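PDB 5XTA: VirK protein from Legionella pneumophila, which is of unknown function but belongs to the VirK family, adopts a novel fold and is probably exported through the type II secretion pathway. Local coordinates for residues T72-Y77 / T92-A97. The protein carries 3 engineered substitutions. Sequence-based numbering, arbitrary orientation. Where two conformers were deposited one is given.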
ATOM      1  N   THR A  72      15.379 -12.266  11.628  1.00 43.86           N
ATOM      2  CA  THR A  72      15.773 -10.883  11.827  1.00 45.24           C
ATOM      3  C   THR A  72      14.944  -9.925  10.956  1.00 41.38           C
ATOM      4  O   THR A  72      14.692 -10.227   9.787  1.00 38.66           O
ATOM      5  CB  THR A  72      17.250 -10.698  11.508  1.00 48.74           C
ATOM      6  OG1 THR A  72      18.000 -11.541  12.387  1.00 51.31           O
ATOM      7  CG2 THR A  72      17.674  -9.231  11.713  1.00 49.23           C
ATOM      8  N   PRO A  73      14.551  -8.760  11.506  1.00 36.18           N
ATOM      9  CA  PRO A  73      13.805  -7.821  10.648  1.00 35.98           C
ATOM     10  C   PRO A  73      14.624  -7.283   9.461  1.00 31.94           C
ATOM     11  O   PRO A  73      15.710  -6.695   9.645  1.00 32.76           O
ATOM     12  CB  PRO A  73      13.393  -6.721  11.621  1.00 35.22           C
ATOM     13  CG  PRO A  73      13.358  -7.403  12.936  1.00 37.89           C
ATOM     14  CD  PRO A  73      14.588  -8.263  12.890  1.00 37.54           C
HETATM   15  N   MSE A  74      14.129  -7.539   8.242  1.00 28.66           N
HETATM   16  CA  MSE A  74      14.830  -7.194   7.015  0.50 29.26           C
HETATM   17  C   MSE A  74      13.880  -6.652   5.994  1.00 27.26           C
HETATM   18  O   MSE A  74      12.672  -6.885   6.060  1.00 26.17           O
HETATM   19  CB  MSE A  74      15.459  -8.447   6.435  0.50 32.05           C
HETATM   20  CG  MSE A  74      16.744  -8.801   7.158  0.50 36.23           C
HETATM   21 SE   MSE A  74      17.297 -10.497   6.362  0.50 39.27          SE
HETATM   22  CE  MSE A  74      15.846 -11.532   7.209  0.50 41.11           C
ATOM     23  N   PHE A  75      14.411  -5.900   5.040  1.00 25.26           N
ATOM     24  CA  PHE A  75      13.618  -5.518   3.836  1.00 23.98           C
ATOM     25  C   PHE A  75      14.253  -6.245   2.676  1.00 24.95           C
ATOM     26  O   PHE A  75      15.475  -6.193   2.514  1.00 25.51           O
ATOM     27  CB  PHE A  75      13.662  -4.042   3.538  1.00 22.46           C
ATOM     28  CG  PHE A  75      12.944  -3.193   4.547  1.00 21.92           C
ATOM     29  CD1 PHE A  75      11.559  -3.241   4.654  1.00 21.19           C
ATOM     30  CD2 PHE A  75      13.642  -2.302   5.337  1.00 21.94           C
ATOM     31  CE1 PHE A  75      10.893  -2.436   5.572  1.00 21.76           C
ATOM     32  CE2 PHE A  75      12.990  -1.492   6.246  1.00 21.61           C
ATOM     33  CZ  PHE A  75      11.608  -1.562   6.364  1.00 21.73           C
ATOM     34  N   ASP A  76      13.417  -6.924   1.891  1.00 23.88           N
ATOM     35  CA  ASP A  76      13.804  -7.418   0.584  1.00 25.40           C
ATOM     36  C   ASP A  76      13.330  -6.383  -0.382  1.00 23.11           C
ATOM     37  O   ASP A  76      12.136  -6.294  -0.660  1.00 23.01           O
ATOM     38  CB  ASP A  76      13.130  -8.752   0.275  1.00 27.83           C
ATOM     39  CG  ASP A  76      13.756  -9.900   0.989  1.00 33.66           C
ATOM     40  OD1 ASP A  76      14.798  -9.744   1.680  1.00 39.00           O
ATOM     41  OD2 ASP A  76      13.169 -10.987   0.860  1.00 42.16           O
ATOM     42  N   TYR A  77      14.265  -5.612  -0.898  1.00 20.76           N
ATOM     43  CA  TYR A  77      13.988  -4.634  -1.911  1.00 21.65           C
ATOM     44  C   TYR A  77      14.208  -5.226  -3.312  1.00 22.23           C
ATOM     45  O   TYR A  77      15.345  -5.605  -3.682  1.00 20.98           O
ATOM     46  CB  TYR A  77      14.887  -3.426  -1.707  1.00 22.16           C
ATOM     47  CG  TYR A  77      14.808  -2.401  -2.802  1.00 23.88           C
ATOM     48  CD1 TYR A  77      13.722  -1.549  -2.900  1.00 25.37           C
ATOM     49  CD2 TYR A  77      15.814  -2.287  -3.759  1.00 24.87           C
ATOM     50  CE1 TYR A  77      13.655  -0.580  -3.895  1.00 27.53           C
ATOM     51  CE2 TYR A  77      15.736  -1.342  -4.772  1.00 27.14           C
ATOM     52  CZ  TYR A  77      14.650  -0.491  -4.837  1.00 27.34           C
ATOM     53  OH  TYR A  77      14.550   0.442  -5.822  1.00 29.81           O
ATOM     54  N   THR A  92      17.030  -8.204  -6.320  1.00 26.15           N
ATOM     55  CA  THR A  92      16.604  -8.111  -4.935  1.00 27.14           C
ATOM     56  C   THR A  92      17.798  -7.818  -4.050  1.00 27.33           C
ATOM     57  O   THR A  92      18.798  -8.516  -4.117  1.00 29.55           O
ATOM     58  CB  THR A  92      15.923  -9.403  -4.496  1.00 28.61           C
ATOM     59  OG1 THR A  92      14.805  -9.611  -5.347  1.00 29.12           O
ATOM     60  CG2 THR A  92      15.437  -9.305  -2.992  1.00 29.61           C
ATOM     61  N   THR A  93      17.703  -6.758  -3.265  1.00 24.96           N
ATOM     62  CA  THR A  93      18.737  -6.340  -2.353  1.00 25.32           C
ATOM     63  C   THR A  93      18.205  -6.502  -0.939  1.00 26.51           C
ATOM     64  O   THR A  93      17.112  -5.993  -0.591  1.00 22.63           O
ATOM     65  CB  THR A  93      19.142  -4.880  -2.645  1.00 25.89           C
ATOM     66  OG1 THR A  93      19.687  -4.807  -3.972  1.00 26.09           O
ATOM     67  CG2 THR A  93      20.178  -4.385  -1.656  1.00 26.95           C
ATOM     68  N   VAL A  94      18.958  -7.214  -0.111  1.00 26.23           N
ATOM     69  CA  VAL A  94      18.473  -7.512   1.218  1.00 27.11           C
ATOM     70  C   VAL A  94      19.120  -6.540   2.193  1.00 28.06           C
ATOM     71  O   VAL A  94      20.355  -6.423   2.225  1.00 29.64           O
ATOM     72  CB  VAL A  94      18.736  -8.968   1.600  1.00 29.37           C
ATOM     73  CG1 VAL A  94      18.147  -9.269   2.944  1.00 29.16           C
ATOM     74  CG2 VAL A  94      18.163  -9.920   0.560  1.00 30.32           C
ATOM     75  N   LEU A  95      18.281  -5.862   2.984  1.00 26.12           N
ATOM     76  CA  LEU A  95      18.686  -4.799   3.899  1.00 27.28           C
ATOM     77  C   LEU A  95      18.215  -5.059   5.328  1.00 27.50           C
ATOM     78  O   LEU A  95      17.097  -5.489   5.541  1.00 27.01           O
ATOM     79  CB  LEU A  95      18.089  -3.483   3.419  1.00 29.01           C
ATOM     80  CG  LEU A  95      18.405  -3.106   1.969  1.00 30.12           C
ATOM     81  CD1 LEU A  95      17.367  -2.119   1.491  1.00 31.87           C
ATOM     82  CD2 LEU A  95      19.804  -2.533   1.826  1.00 31.39           C
ATOM     83  N   ASN A  96      19.086  -4.810   6.305  1.00 29.94           N
ATOM     84  CA  ASN A  96      18.694  -4.835   7.713  1.00 29.29           C
ATOM     85  C   ASN A  96      17.673  -3.717   7.911  1.00 28.62           C
ATOM     86  O   ASN A  96      17.922  -2.569   7.541  1.00 28.62           O
ATOM     87  CB  ASN A  96      19.922  -4.654   8.591  1.00 30.27           C
ATOM     88  CG  ASN A  96      19.592  -4.712  10.055  1.00 30.32           C
ATOM     89  OD1 ASN A  96      18.880  -3.861  10.569  1.00 38.70           O
ATOM     90  ND2 ASN A  96      20.065  -5.729  10.721  1.00 31.75           N
ATOM     91  N   ALA A  97      16.514  -4.046   8.466  1.00 29.84           N
ATOM     92  CA  ALA A  97      15.415  -3.072   8.536  1.00 30.19           C
ATOM     93  C   ALA A  97      15.738  -1.957   9.516  1.00 33.17           C
ATOM     94  O   ALA A  97      15.314  -0.831   9.331  1.00 32.97           O
ATOM     95  CB  ALA A  97      14.130  -3.765   8.937  1.00 29.92           C
TER
HETATM   96  O   HOH W   1      17.717  -4.300  -5.774  1.00 22.49           O
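Phe75 pairs with Leu95 and Tyr77 with Thr93 where two antiparallel strands of a beta hairpin, 74-83 and 87-96, run side by side in the interior of the large antiparallel sheet, at the end far from the hairpin turn. Both are hydrogen-bonded pairs, each closed by two amide-carbonyl bonds; Phe75 N reaches Leu95 O at 2.8 Å in the carbonyl plane. Where strand 87-96 ends, Ala97 N still bonds to Pro73 O, but from 38° above the carbonyl plane. Proline suits this place because the bond asks for its carbonyl, not for an amide hydrogen.

On one face, the Phe75 ring passes beside Ala97, whose CB is 3.7 Å from CE2; the small methyl lets the ring come close, and Arg60 adds a cation-pi contact. Tyr77 has CG anti to its backbone N (chi1 173°), which carries the phenol outward to bond Asp65 of a second subunit. Phe62 of that subunit packs on Leu95.

The other face carries Met74, Asp76 and Val94. In one of its two conformers, selenomethionine Met74 puts SE 3.7 Å from Val94 CG1, while Asp76 OD1 lies 3.6 Å from Val94 CG1 and from Val94 CG2. Asp66 brings a like charge close to that oxygen, which would probably raise the proton affinity of the pair. The contact thus joins a backbone-bonded strand pair to an apolar, aromatic face that helps build the subunit interface.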